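Glycosyl transferase (Staphylococcus aureus, PDB 5TZJ) is a family 2 glycosyltransferase with a TarS-type linker domain, modelled here with uridine-diphosphate-N-acetylglucosamine bound. Local coordinates at residues K25-K30 with N97-K102; K119-N124 with Y200-K205; F262-K267 with V315-R320; L278-Q283 with R305-D310. All coordinates share one frame; numbering follows the deposited sequence.

Contact 1 (K25-K30 with N97-K102); sequences KQDFPK and NKETLK
At the N-terminal end of helix 100-111, a type I beta turn from Asn97 to Thr100 meets the loop 25-30 that leads from helix 16-24 to strand 33-39 of the family 2 glycosyltransferase domain. Gln26 inserts its amide into the turn. Its OE1 takes the backbone N-H of Leu101 at 3.1 Å from Leu101 N, nearly along the C=O axis. Its NE2 gives a straight bond to Asn97 O at 2.8 Å, with the acceptor in the amide plane but the donor above the carbonyl plane. A bend at chi2 (-59°) folds the Gln26 chain back to this position. Asp27 N bonds to Lys98 O at 3.0 Å. Asp27 OD1 forms a salt bridge with Lys102 NZ at 2.8 Å, and Lys102 NZ also reaches Glu99 OE1 at 2.9 Å. The Phe28 ring takes Leu101 CB over one face, a CH-pi contact 4.1 Å from the ring centroid; Pro29 CD lies over the opposite face. Water 1 joins Gln26 OE1 to Lys102 N. Ser22 O is a further acceptor for Gln26 NE2. Both ends of the buried Gln26 amide are therefore bonded, which should fix its rotation. Lys102 lies between two carboxylates and probably offsets the repulsion between Asp27 and Glu99.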
loop_
_atom_site.group_PDB
_atom_site.type_symbol
_atom_site.label_atom_id
_atom_site.label_comp_id
_atom_site.label_asym_id
_atom_site.label_seq_id
_atom_site.Cartn_x
_atom_site.Cartn_y
_atom_site.Cartn_z
ATOM N N LYS A 25 -2.556 13.028 -23.850
ATOM C CA LYS A 25 -3.120 12.106 -24.834
ATOM C C LYS A 25 -4.387 11.397 -24.355
ATOM O O LYS A 25 -4.886 10.529 -25.076
ATOM C CB LYS A 25 -2.087 11.037 -25.233
ATOM C CG LYS A 25 -0.808 11.549 -25.887
ATOM C CD LYS A 25 -0.823 11.426 -27.395
ATOM C CE LYS A 25 0.304 12.257 -28.035
ATOM N NZ LYS A 25 1.573 12.103 -27.255
ATOM N N GLN A 26 -4.906 11.709 -23.159
ATOM C CA GLN A 26 -6.181 11.133 -22.737
ATOM C C GLN A 26 -7.259 11.422 -23.775
ATOM O O GLN A 26 -7.447 12.576 -24.200
ATOM C CB GLN A 26 -6.613 11.678 -21.379
ATOM C CG GLN A 26 -5.764 11.168 -20.193
ATOM C CD GLN A 26 -5.803 9.649 -20.068
ATOM O OE1 GLN A 26 -6.837 9.072 -19.738
ATOM N NE2 GLN A 26 -4.670 9.003 -20.320
ATOM N N ASP A 27 -7.955 10.362 -24.198
ATOM C CA ASP A 27 -9.132 10.529 -25.053
ATOM C C ASP A 27 -10.348 10.695 -24.144
ATOM O O ASP A 27 -11.262 9.875 -24.057
ATOM C CB ASP A 27 -9.251 9.398 -26.080
ATOM C CG ASP A 27 -9.639 8.055 -25.490
ATOM O OD1 ASP A 27 -10.175 7.228 -26.279
ATOM O OD2 ASP A 27 -9.416 7.814 -24.278
ATOM N N PHE A 28 -10.321 11.826 -23.456
ATOM C CA PHE A 28 -11.216 12.279 -22.415
ATOM C C PHE A 28 -11.089 13.791 -22.444
ATOM O O PHE A 28 -9.976 14.289 -22.682
ATOM C CB PHE A 28 -10.799 11.720 -21.045
ATOM C CG PHE A 28 -11.816 11.946 -19.977
ATOM C CD1 PHE A 28 -13.000 11.225 -19.979
ATOM C CD2 PHE A 28 -11.606 12.899 -18.981
ATOM C CE1 PHE A 28 -13.958 11.436 -19.005
ATOM C CE2 PHE A 28 -12.559 13.119 -18.000
ATOM C CZ PHE A 28 -13.745 12.385 -18.018
ATOM N N PRO A 29 -12.167 14.549 -22.221
ATOM C CA PRO A 29 -12.069 16.017 -22.326
ATOM C C PRO A 29 -11.143 16.617 -21.271
ATOM O O PRO A 29 -11.225 16.281 -20.082
ATOM C CB PRO A 29 -13.521 16.487 -22.141
ATOM C CG PRO A 29 -14.380 15.270 -22.344
ATOM C CD PRO A 29 -13.528 14.123 -21.861
ATOM N N LYS A 30 -10.245 17.508 -21.726
ATOM C CA LYS A 30 -9.298 18.193 -20.847
ATOM C C LYS A 30 -9.996 19.165 -19.906
ATOM O O LYS A 30 -9.465 19.468 -18.829
ATOM C CB LYS A 30 -8.244 18.956 -21.667
ATOM C CG LYS A 30 -7.014 18.140 -22.044
ATOM C CD LYS A 30 -7.429 16.890 -22.832
ATOM C CE LYS A 30 -6.245 16.203 -23.455
ATOM N NZ LYS A 30 -5.484 17.172 -24.296
ATOM N N ASN A 97 -2.773 4.616 -19.391
ATOM C CA ASN A 97 -3.359 4.337 -20.701
ATOM C C ASN A 97 -4.203 5.514 -21.177
ATOM O O ASN A 97 -4.817 6.224 -20.380
ATOM C CB ASN A 97 -4.228 3.072 -20.611
ATOM C CG ASN A 97 -4.760 2.618 -21.956
ATOM O OD1 ASN A 97 -5.457 3.356 -22.667
ATOM N ND2 ASN A 97 -4.429 1.384 -22.316
ATOM N N LYS A 98 -4.274 5.702 -22.501
ATOM C CA LYS A 98 -4.967 6.882 -23.010
ATOM C C LYS A 98 -6.477 6.813 -22.783
ATOM O O LYS A 98 -7.131 7.859 -22.722
ATOM C CB LYS A 98 -4.649 7.080 -24.496
ATOM C CG LYS A 98 -5.437 6.169 -25.391
ATOM C CD LYS A 98 -5.152 6.427 -26.864
ATOM C CE LYS A 98 -4.170 5.401 -27.408
ATOM N NZ LYS A 98 -4.723 4.012 -27.300
ATOM N N GLU A 99 -7.040 5.618 -22.617
ATOM C CA GLU A 99 -8.459 5.462 -22.334
ATOM C C GLU A 99 -8.766 5.358 -20.841
ATOM O O GLU A 99 -9.923 5.121 -20.470
ATOM C CB GLU A 99 -8.987 4.240 -23.084
ATOM C CG GLU A 99 -8.674 4.337 -24.569
ATOM C CD GLU A 99 -9.245 3.198 -25.379
ATOM O OE1 GLU A 99 -10.485 3.137 -25.584
ATOM O OE2 GLU A 99 -8.434 2.356 -25.809
ATOM N N THR A 100 -7.770 5.564 -19.978
ATOM C CA THR A 100 -7.979 5.356 -18.547
ATOM C C THR A 100 -9.127 6.200 -18.014
ATOM O O THR A 100 -10.064 5.672 -17.409
ATOM C CB THR A 100 -6.697 5.660 -17.777
ATOM O OG1 THR A 100 -5.696 4.713 -18.166
ATOM C CG2 THR A 100 -6.943 5.560 -16.292
ATOM N N LEU A 101 -9.082 7.514 -18.228
ATOM C CA LEU A 101 -10.109 8.366 -17.629
ATOM C C LEU A 101 -11.475 8.132 -18.275
ATOM O O LEU A 101 -12.509 8.197 -17.600
ATOM C CB LEU A 101 -9.699 9.847 -17.724
ATOM C CG LEU A 101 -8.435 10.274 -16.950
ATOM C CD1 LEU A 101 -8.353 11.820 -16.765
ATOM C CD2 LEU A 101 -8.313 9.537 -15.608
ATOM N N LYS A 102 -11.501 7.880 -19.581
ATOM C CA LYS A 102 -12.764 7.548 -20.234
ATOM C C LYS A 102 -13.340 6.246 -19.674
ATOM O O LYS A 102 -14.486 6.207 -19.211
ATOM C CB LYS A 102 -12.558 7.445 -21.742
ATOM C CG LYS A 102 -13.808 7.122 -22.522
ATOM C CD LYS A 102 -13.447 6.938 -23.975
ATOM C CE LYS A 102 -12.426 5.822 -24.162
ATOM N NZ LYS A 102 -12.232 5.476 -25.604
HETATM O O HOH W 1 -9.368 8.800 -21.114
#

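Contact 2 (K119-N124 with Y200-K205); sequences KMKGVN and YYYATK
The Tyr202 ring has Val123 CG2 at its edge, near the ring plane, while Lys121 CB approaches it obliquely, 3.9 Å from Tyr202 CD2. Lys121 CG is also near CD2. The ring of Tyr95, on strand 95-96, also meets Tyr202, with the planes about 15° apart. The Tyr200 ring has Lys119 N at its edge. The Tyr201 ring is approached obliquely by Met120 CE, 3.9 Å from Tyr201 CD1. With its CG anti to the backbone N (chi1 -169°), the Tyr201 side chain runs alongside that of Met120, heading the same way. The Tyr201 hydroxyl bonds to Asp94. That of Tyr200 bonds to Asp103.

The backbones form a parallel pair. Lys119 O accepts from Tyr200 N and Tyr201 N, which arrive from opposite faces of its carbonyl plane. Lys121 bonds to the neighbouring strand through both its N and its O: Lys121 N to Tyr201 O at 2.8 Å, and Ala203 N to Lys121 O at 3.0 Å. Val123 N continues the ladder to Ala203 O at 2.8 Å. Past the strands, Asn124 ND2 reaches Lys205 O at 2.9 Å.

Met120, on the same sheet face as Tyr201 and Ala203, touches the bound uridine-diphosphate-N-acetylglucosamine. In the mixed sheet, strand 201-203 lies between strand 115-122, its parallel partner, and the antiparallel strand 95-96. Helix 100-111 precedes strand 115-122 in the chain.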
loop_
_atom_site.group_PDB
_atom_site.type_symbol
_atom_site.label_atom_id
_atom_site.label_comp_id
_atom_site.label_asym_id
_atom_site.label_seq_id
_atom_site.Cartn_x
_atom_site.Cartn_y
_atom_site.Cartn_z
ATOM N N LYS A 119 -6.251 -1.843 -13.397
ATOM C CA LYS A 119 -5.234 -2.864 -13.598
ATOM C C LYS A 119 -3.889 -2.219 -13.911
ATOM O O LYS A 119 -3.802 -1.287 -14.714
ATOM C CB LYS A 119 -5.648 -3.816 -14.735
ATOM C CG LYS A 119 -4.589 -4.861 -15.023
ATOM C CD LYS A 119 -4.889 -5.653 -16.274
ATOM C CE LYS A 119 -6.127 -6.470 -16.140
ATOM N NZ LYS A 119 -6.434 -7.178 -17.440
ATOM N N MET A 120 -2.833 -2.730 -13.285
ATOM C CA MET A 120 -1.505 -2.184 -13.503
ATOM C C MET A 120 -0.666 -3.109 -14.381
ATOM O O MET A 120 -0.940 -4.304 -14.516
ATOM C CB MET A 120 -0.799 -1.932 -12.170
ATOM C CG MET A 120 -1.694 -1.389 -11.063
ATOM S SD MET A 120 -0.870 -1.502 -9.450
ATOM C CE MET A 120 0.594 -0.531 -9.833
ATOM N N LYS A 121 0.355 -2.525 -15.008
ATOM C CA LYS A 121 1.321 -3.270 -15.799
ATOM C C LYS A 121 2.725 -2.832 -15.413
ATOM O O LYS A 121 2.998 -1.625 -15.325
ATOM C CB LYS A 121 1.093 -3.052 -17.290
ATOM C CG LYS A 121 2.255 -3.492 -18.171
ATOM C CD LYS A 121 2.531 -4.979 -18.032
ATOM C CE LYS A 121 3.567 -5.427 -19.054
ATOM N NZ LYS A 121 3.197 -4.937 -20.393
ATOM N N GLY A 122 3.604 -3.807 -15.165
ATOM C CA GLY A 122 5.008 -3.496 -14.942
ATOM C C GLY A 122 5.705 -3.124 -16.242
ATOM O O GLY A 122 5.405 -3.658 -17.313
ATOM N N VAL A 123 6.641 -2.182 -16.151
ATOM C CA VAL A 123 7.448 -1.780 -17.303
ATOM C C VAL A 123 8.916 -1.935 -16.936
ATOM O O VAL A 123 9.313 -1.645 -15.800
ATOM C CB VAL A 123 7.149 -0.340 -17.765
ATOM C CG1 VAL A 123 7.951 -0.019 -19.009
ATOM C CG2 VAL A 123 5.674 -0.171 -18.042
ATOM N N ASN A 124 9.715 -2.359 -17.925
ATOM C CA ASN A 124 11.077 -2.878 -17.802
ATOM C C ASN A 124 11.419 -3.418 -16.408
ATOM O O ASN A 124 12.251 -2.857 -15.688
ATOM C CB ASN A 124 12.093 -1.819 -18.269
ATOM C CG ASN A 124 12.154 -0.599 -17.364
ATOM O OD1 ASN A 124 11.172 0.128 -17.212
ATOM N ND2 ASN A 124 13.327 -0.351 -16.785
ATOM N N TYR A 200 -4.100 -0.254 -17.430
ATOM C CA TYR A 200 -4.338 1.182 -17.232
ATOM C C TYR A 200 -3.162 1.911 -16.597
ATOM O O TYR A 200 -2.740 2.959 -17.099
ATOM C CB TYR A 200 -5.606 1.405 -16.387
ATOM C CG TYR A 200 -6.865 0.970 -17.120
ATOM C CD1 TYR A 200 -7.423 1.766 -18.126
ATOM C CD2 TYR A 200 -7.465 -0.247 -16.839
ATOM C CE1 TYR A 200 -8.576 1.361 -18.819
ATOM C CE2 TYR A 200 -8.597 -0.672 -17.535
ATOM C CZ TYR A 200 -9.158 0.136 -18.510
ATOM O OH TYR A 200 -10.294 -0.282 -19.168
ATOM N N TYR A 201 -2.630 1.389 -15.496
ATOM C CA TYR A 201 -1.561 2.051 -14.765
ATOM C C TYR A 201 -0.228 1.362 -15.096
ATOM O O TYR A 201 0.015 0.213 -14.692
ATOM C CB TYR A 201 -1.869 2.048 -13.260
ATOM C CG TYR A 201 -0.929 2.954 -12.501
ATOM C CD1 TYR A 201 0.347 2.532 -12.177
ATOM C CD2 TYR A 201 -1.298 4.259 -12.156
ATOM C CE1 TYR A 201 1.238 3.380 -11.550
ATOM C CE2 TYR A 201 -0.424 5.089 -11.499
ATOM C CZ TYR A 201 0.845 4.649 -11.206
ATOM O OH TYR A 201 1.738 5.485 -10.564
ATOM N N TYR A 202 0.651 2.071 -15.796
ATOM C CA TYR A 202 1.992 1.567 -16.085
ATOM C C TYR A 202 2.984 2.041 -15.028
ATOM O O TYR A 202 3.217 3.252 -14.864
ATOM C CB TYR A 202 2.448 2.001 -17.480
ATOM C CG TYR A 202 1.532 1.516 -18.557
ATOM C CD1 TYR A 202 0.462 2.293 -18.978
ATOM C CD2 TYR A 202 1.716 0.281 -19.142
ATOM C CE1 TYR A 202 -0.396 1.862 -19.974
ATOM C CE2 TYR A 202 0.863 -0.166 -20.153
ATOM C CZ TYR A 202 -0.194 0.630 -20.554
ATOM O OH TYR A 202 -1.044 0.206 -21.539
ATOM N N ALA A 203 3.587 1.091 -14.331
ATOM C CA ALA A 203 4.556 1.372 -13.284
ATOM C C ALA A 203 5.943 0.989 -13.803
ATOM O O ALA A 203 6.169 -0.157 -14.210
ATOM C CB ALA A 203 4.188 0.622 -12.003
ATOM N N THR A 204 6.849 1.963 -13.833
ATOM C CA THR A 204 8.184 1.786 -14.374
ATOM C C THR A 204 9.185 1.422 -13.278
ATOM O O THR A 204 8.905 1.505 -12.082
ATOM C CB THR A 204 8.641 3.062 -15.076
ATOM O OG1 THR A 204 8.486 4.177 -14.173
ATOM C CG2 THR A 204 7.829 3.298 -16.345
ATOM N N LYS A 205 10.380 1.022 -13.712
ATOM C CA LYS A 205 11.556 0.978 -12.844
ATOM C C LYS A 205 12.682 1.747 -13.533
ATOM O O LYS A 205 13.455 1.180 -14.314
ATOM C CB LYS A 205 11.970 -0.447 -12.510
ATOM C CG LYS A 205 12.347 -0.581 -11.036
ATOM C CD LYS A 205 11.282 0.108 -10.136
ATOM C CE LYS A 205 11.672 0.131 -8.663
ATOM N NZ LYS A 205 12.104 -1.203 -8.168
#

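Contact 3 (F262-K267 with V315-R320); sequences FSLKVK and VEESYR
Glu316 OE1 is gripped by two donors of one residue, Ser263 N and Ser263 OG. The contact joins the short helix 262-265 to helix 309-321 in the helical region that contains the TarS-type linker domain. Ser263 OG gives its proton to Glu316 OE1 at 2.5 Å and uses the anti lone pair. Ser263 N reaches the same oxygen at 2.9 Å, almost head-on. With chi1 at 74°, Ser263 OG sits between its backbone N and carbonyl carbon, so the hydroxyl and the N-H can serve one acceptor. The other oxygen, Glu316 OE2, bonds to the backbone N of Gly261. The carboxylate thus ties down the start of helix 262-265, and these donors probably stabilise its negative charge.

Leu264 reaches across beside this polar grip with both methyls. CD2 packs on the aliphatic part of Glu317, 3.4 Å from Glu317 CG, as the two side chains pass antiparallel. Ser263 also touches Tyr312 and Arg313, about one turn before Glu316 on helix 309-321. The other methyl, Leu264 CD1, lies over one face of the Arg320 guanidinium, 3.4 Å from Arg320 CZ.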
loop_
_atom_site.group_PDB
_atom_site.type_symbol
_atom_site.label_atom_id
_atom_site.label_comp_id
_atom_site.label_asym_id
_atom_site.label_seq_id
_atom_site.Cartn_x
_atom_site.Cartn_y
_atom_site.Cartn_z
ATOM N N PHE A 262 13.054 -11.287 8.654
ATOM C CA PHE A 262 13.983 -10.237 9.115
ATOM C C PHE A 262 15.024 -10.802 10.094
ATOM O O PHE A 262 16.177 -10.339 10.116
ATOM C CB PHE A 262 13.205 -9.049 9.766
ATOM C CG PHE A 262 12.917 -9.254 11.230
ATOM C CD1 PHE A 262 13.861 -8.918 12.201
ATOM C CD2 PHE A 262 11.714 -9.861 11.638
ATOM C CE1 PHE A 262 13.601 -9.142 13.545
ATOM C CE2 PHE A 262 11.438 -10.086 12.954
ATOM C CZ PHE A 262 12.394 -9.737 13.930
ATOM N N SER A 263 14.661 -11.831 10.866
ATOM C CA SER A 263 15.620 -12.428 11.802
ATOM C C SER A 263 16.692 -13.250 11.103
ATOM O O SER A 263 17.745 -13.527 11.715
ATOM C CB SER A 263 14.863 -13.234 12.883
ATOM O OG SER A 263 14.299 -14.491 12.469
ATOM N N LEU A 264 16.506 -13.581 9.825
ATOM C CA LEU A 264 17.566 -14.231 9.054
ATOM C C LEU A 264 18.470 -13.203 8.359
ATOM O O LEU A 264 19.643 -13.506 8.090
ATOM C CB LEU A 264 16.986 -15.138 7.963
ATOM C CG LEU A 264 15.930 -16.097 8.572
ATOM C CD1 LEU A 264 15.233 -16.944 7.529
ATOM C CD2 LEU A 264 16.696 -16.966 9.506
ATOM N N LYS A 265 17.934 -12.033 8.038
ATOM C CA LYS A 265 18.644 -11.071 7.182
ATOM C C LYS A 265 19.273 -9.893 7.939
ATOM O O LYS A 265 20.315 -9.385 7.520
ATOM C CB LYS A 265 17.689 -10.468 6.133
ATOM C CG LYS A 265 16.881 -11.475 5.326
ATOM C CD LYS A 265 15.479 -10.888 5.039
ATOM C CE LYS A 265 14.748 -11.689 4.000
ATOM N NZ LYS A 265 15.584 -11.729 2.795
ATOM N N VAL A 266 18.628 -9.409 8.999
ATOM C CA VAL A 266 19.094 -8.239 9.736
ATOM C C VAL A 266 20.291 -8.618 10.603
ATOM O O VAL A 266 20.331 -9.708 11.208
ATOM C CB VAL A 266 17.928 -7.694 10.580
ATOM C CG1 VAL A 266 18.378 -6.540 11.516
ATOM C CG2 VAL A 266 16.784 -7.196 9.654
ATOM N N LYS A 267 21.297 -7.748 10.634
ATOM C CA LYS A 267 22.431 -7.954 11.539
ATOM C C LYS A 267 21.932 -8.309 12.919
ATOM O O LYS A 267 21.036 -7.642 13.447
ATOM C CB LYS A 267 23.267 -6.681 11.614
ATOM C CG LYS A 267 23.826 -6.259 10.279
ATOM C CD LYS A 267 24.470 -4.864 10.400
ATOM C CE LYS A 267 24.894 -4.370 9.022
ATOM N NZ LYS A 267 25.681 -5.455 8.347
ATOM N N VAL A 315 12.254 -19.820 15.356
ATOM C CA VAL A 315 11.158 -20.178 14.448
ATOM C C VAL A 315 11.566 -19.958 12.986
ATOM O O VAL A 315 11.420 -20.853 12.141
ATOM C CB VAL A 315 9.889 -19.390 14.802
ATOM C CG1 VAL A 315 8.851 -19.506 13.690
ATOM C CG2 VAL A 315 9.305 -19.862 16.171
ATOM N N GLU A 316 12.092 -18.764 12.665
ATOM C CA GLU A 316 12.410 -18.451 11.276
ATOM C C GLU A 316 13.506 -19.363 10.740
ATOM O O GLU A 316 13.453 -19.769 9.572
ATOM C CB GLU A 316 12.831 -16.978 11.119
ATOM C CG GLU A 316 11.659 -15.973 11.427
ATOM C CD GLU A 316 11.669 -14.734 10.552
ATOM O OE1 GLU A 316 12.556 -13.860 10.758
ATOM O OE2 GLU A 316 10.802 -14.643 9.629
ATOM N N GLU A 317 14.540 -19.659 11.568
ATOM C CA GLU A 317 15.604 -20.515 11.103
ATOM C C GLU A 317 15.091 -21.945 10.950
ATOM O O GLU A 317 15.495 -22.651 10.031
ATOM C CB GLU A 317 16.790 -20.472 12.067
ATOM C CG GLU A 317 17.471 -19.052 12.090
ATOM C CD GLU A 317 18.601 -18.929 13.079
ATOM O OE1 GLU A 317 18.717 -19.805 13.962
ATOM O OE2 GLU A 317 19.356 -17.937 12.988
ATOM N N SER A 318 14.187 -22.359 11.835
ATOM C CA SER A 318 13.594 -23.700 11.738
ATOM C C SER A 318 12.847 -23.865 10.434
ATOM O O SER A 318 13.045 -24.848 9.713
ATOM C CB SER A 318 12.675 -23.930 12.925
ATOM O OG SER A 318 13.479 -24.079 14.086
ATOM N N TYR A 319 11.984 -22.899 10.107
ATOM C CA TYR A 319 11.305 -22.919 8.816
ATOM C C TYR A 319 12.305 -22.993 7.685
ATOM O O TYR A 319 12.178 -23.824 6.784
ATOM C CB TYR A 319 10.434 -21.676 8.644
ATOM C CG TYR A 319 9.175 -21.672 9.492
ATOM C CD1 TYR A 319 8.636 -22.870 9.993
ATOM C CD2 TYR A 319 8.515 -20.488 9.764
ATOM C CE1 TYR A 319 7.472 -22.855 10.746
ATOM C CE2 TYR A 319 7.369 -20.449 10.524
ATOM C CZ TYR A 319 6.825 -21.648 10.993
ATOM O OH TYR A 319 5.657 -21.582 11.728
ATOM N N ARG A 320 13.327 -22.125 7.722
ATOM C CA ARG A 320 14.237 -22.034 6.593
ATOM C C ARG A 320 15.046 -23.321 6.412
ATOM O O ARG A 320 15.255 -23.791 5.289
ATOM C CB ARG A 320 15.162 -20.805 6.798
ATOM C CG ARG A 320 16.322 -20.817 5.894
ATOM C CD ARG A 320 15.880 -20.462 4.495
ATOM N NE ARG A 320 14.777 -19.528 4.562
ATOM C CZ ARG A 320 14.857 -18.207 4.410
ATOM N NH1 ARG A 320 16.022 -17.596 4.178
ATOM N NH2 ARG A 320 13.737 -17.485 4.509
#

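Contact 4 (L278-Q283 with R305-D310); sequences LGDFIQ and RAKDID
Arg305, Lys307 and Gln283 carry most of this contact, where the end of helix 298-305 meets the last turn of helix 271-282. Gln283 NE2 donates to Arg305 O at 2.8 Å. The bond is nearly straight (162°) and lies in both the carbonyl plane and the amide plane. The side chains of Gln283 and Arg305 lie alongside, head to tail, with Gln283 CG 3.9 Å from Arg305 CG. Ile282 CG2 lies over one face of the Arg305 guanidinium, 3.8 Å from Arg305 CZ. Arg305 NE makes a weak bond to Ile282 O, and Arg305 NH2 forms a salt bridge with Asp290.

Lys307 runs fully extended past Gly279, its CE 4.0 Å from Gly279 C. Its NZ ends in a salt bridge to Asp280 OD1 at 2.6 Å, arriving from above the carboxylate plane. Water 2 accepts from both Lys307 NZ and Gln283 NE2, linking the two side chains.

Lys307 has a positive phi (48°) and closes helix 298-305 with a Schellman motif. Asp308 follows as the N-cap of helix 309-321. The short connection 306-308 thus joins two helices, the first ended by a Schellman motif and the next begun by an N-cap, and packs on a neighbouring helix of the linker domain.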
loop_
_atom_site.group_PDB
_atom_site.type_symbol
_atom_site.label_atom_id
_atom_site.label_comp_id
_atom_site.label_asym_id
_atom_site.label_seq_id
_atom_site.Cartn_x
_atom_site.Cartn_y
_atom_site.Cartn_z
ATOM N N LEU A 278 8.346 -4.324 16.030
ATOM C CA LEU A 278 7.323 -5.281 15.611
ATOM C C LEU A 278 6.417 -5.668 16.773
ATOM O O LEU A 278 5.198 -5.789 16.612
ATOM C CB LEU A 278 7.989 -6.519 14.999
ATOM C CG LEU A 278 7.063 -7.708 14.665
ATOM C CD1 LEU A 278 6.213 -7.306 13.450
ATOM C CD2 LEU A 278 7.997 -8.871 14.305
ATOM N N GLY A 279 6.977 -5.904 17.960
ATOM C CA GLY A 279 6.104 -6.285 19.057
ATOM C C GLY A 279 5.104 -5.180 19.418
ATOM O O GLY A 279 3.974 -5.462 19.834
ATOM N N ASP A 280 5.508 -3.905 19.301
ATOM C CA ASP A 280 4.551 -2.821 19.596
ATOM C C ASP A 280 3.382 -2.847 18.617
ATOM O O ASP A 280 2.256 -2.460 18.965
ATOM C CB ASP A 280 5.215 -1.430 19.539
ATOM C CG ASP A 280 6.067 -1.124 20.750
ATOM O OD1 ASP A 280 5.934 -1.814 21.770
ATOM O OD2 ASP A 280 6.883 -0.156 20.688
ATOM N N PHE A 281 3.634 -3.310 17.390
ATOM C CA PHE A 281 2.569 -3.468 16.405
ATOM C C PHE A 281 1.719 -4.711 16.740
ATOM O O PHE A 281 0.479 -4.613 16.860
ATOM C CB PHE A 281 3.211 -3.545 15.018
ATOM C CG PHE A 281 2.420 -4.318 13.934
ATOM C CD1 PHE A 281 1.071 -4.095 13.720
ATOM C CD2 PHE A 281 3.114 -5.166 13.059
ATOM C CE1 PHE A 281 0.378 -4.755 12.685
ATOM C CE2 PHE A 281 2.466 -5.816 12.012
ATOM C CZ PHE A 281 1.096 -5.600 11.805
ATOM N N ILE A 282 2.373 -5.845 17.005
ATOM C CA ILE A 282 1.592 -7.070 17.296
ATOM C C ILE A 282 0.824 -6.937 18.610
ATOM O O ILE A 282 -0.264 -7.499 18.745
ATOM C CB ILE A 282 2.528 -8.287 17.257
ATOM C CG1 ILE A 282 3.209 -8.318 15.893
ATOM C CG2 ILE A 282 1.749 -9.648 17.478
ATOM C CD1 ILE A 282 2.145 -8.263 14.720
ATOM N N GLN A 283 1.290 -6.087 19.548
ATOM C CA GLN A 283 0.563 -5.928 20.800
ATOM C C GLN A 283 -0.755 -5.192 20.623
ATOM O O GLN A 283 -1.655 -5.310 21.468
ATOM C CB GLN A 283 1.461 -5.244 21.848
ATOM C CG GLN A 283 2.389 -6.298 22.505
ATOM C CD GLN A 283 3.462 -5.738 23.438
ATOM O OE1 GLN A 283 3.430 -4.583 23.844
ATOM N NE2 GLN A 283 4.436 -6.579 23.772
ATOM N N ARG A 305 4.717 -10.795 20.056
ATOM C CA ARG A 305 3.961 -10.187 21.137
ATOM C C ARG A 305 4.738 -10.241 22.458
ATOM O O ARG A 305 4.688 -9.283 23.256
ATOM C CB ARG A 305 2.603 -10.878 21.256
ATOM C CG ARG A 305 1.540 -10.036 21.993
ATOM C CD ARG A 305 0.166 -10.660 21.848
ATOM N NE ARG A 305 -0.553 -10.408 20.582
ATOM C CZ ARG A 305 -0.812 -11.393 19.715
ATOM N NH1 ARG A 305 -1.493 -11.181 18.599
ATOM N NH2 ARG A 305 -0.322 -12.591 19.958
ATOM N N ALA A 306 5.476 -11.340 22.705
ATOM C CA ALA A 306 6.372 -11.397 23.882
ATOM C C ALA A 306 7.713 -10.666 23.695
ATOM O O ALA A 306 8.574 -10.749 24.584
ATOM C CB ALA A 306 6.667 -12.850 24.238
ATOM N N LYS A 307 7.947 -10.019 22.551
ATOM C CA LYS A 307 9.253 -9.388 22.253
ATOM C C LYS A 307 10.429 -10.323 22.548
ATOM O O LYS A 307 11.386 -9.994 23.262
ATOM C CB LYS A 307 9.378 -8.051 22.996
ATOM C CG LYS A 307 8.376 -7.070 22.446
ATOM C CD LYS A 307 8.440 -5.695 23.196
ATOM C CE LYS A 307 7.484 -4.702 22.564
ATOM N NZ LYS A 307 7.476 -3.319 23.268
ATOM N N ASP A 308 10.330 -11.538 22.020
ATOM C CA ASP A 308 11.269 -12.612 22.327
ATOM C C ASP A 308 12.031 -12.951 21.035
ATOM O O ASP A 308 11.652 -13.874 20.311
ATOM C CB ASP A 308 10.484 -13.834 22.875
ATOM C CG ASP A 308 11.379 -15.035 23.219
ATOM O OD1 ASP A 308 12.606 -15.043 22.939
ATOM O OD2 ASP A 308 10.817 -15.991 23.793
ATOM N N ILE A 309 13.136 -12.232 20.775
ATOM C CA ILE A 309 13.819 -12.397 19.486
ATOM C C ILE A 309 14.482 -13.780 19.366
ATOM O O ILE A 309 14.550 -14.369 18.277
ATOM C CB ILE A 309 14.834 -11.267 19.284
ATOM C CG1 ILE A 309 15.438 -11.371 17.874
ATOM C CG2 ILE A 309 15.907 -11.318 20.385
ATOM C CD1 ILE A 309 14.448 -11.047 16.728
ATOM N N ASP A 310 14.994 -14.313 20.468
ATOM C CA ASP A 310 15.683 -15.582 20.393
ATOM C C ASP A 310 14.740 -16.685 19.913
ATOM O O ASP A 310 15.094 -17.452 19.015
ATOM C CB ASP A 310 16.269 -15.924 21.756
ATOM C CG ASP A 310 17.544 -15.133 22.057
ATOM O OD1 ASP A 310 18.109 -14.479 21.144
ATOM O OD2 ASP A 310 17.975 -15.176 23.214
HETATM O O HOH W 2 6.203 -4.638 25.583
#

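Overall arrangement
The four contacts fall into two pairs. Contacts 1 and 2 come first along the chain and lie in the glycosyltransferase part, with centres about 17 Å apart. They touch through a probable hydrogen bond from Asn97 N to Tyr200 O, and helix 100-111 of contact 1 leads into strand 115-122 of contact 2. Contacts 3 and 4 lie in the helical part, with centres about 15 Å apart. Both use helix 309-321, and the segments of contact 4 fall between those of contact 3 in sequence. Phe262 packs on Leu278 and Ile309 between them. Contacts 1 and 4 have centres about 48 Å apart, on opposite sides of the chain's centre, so the two pairs lie in different parts of the fold.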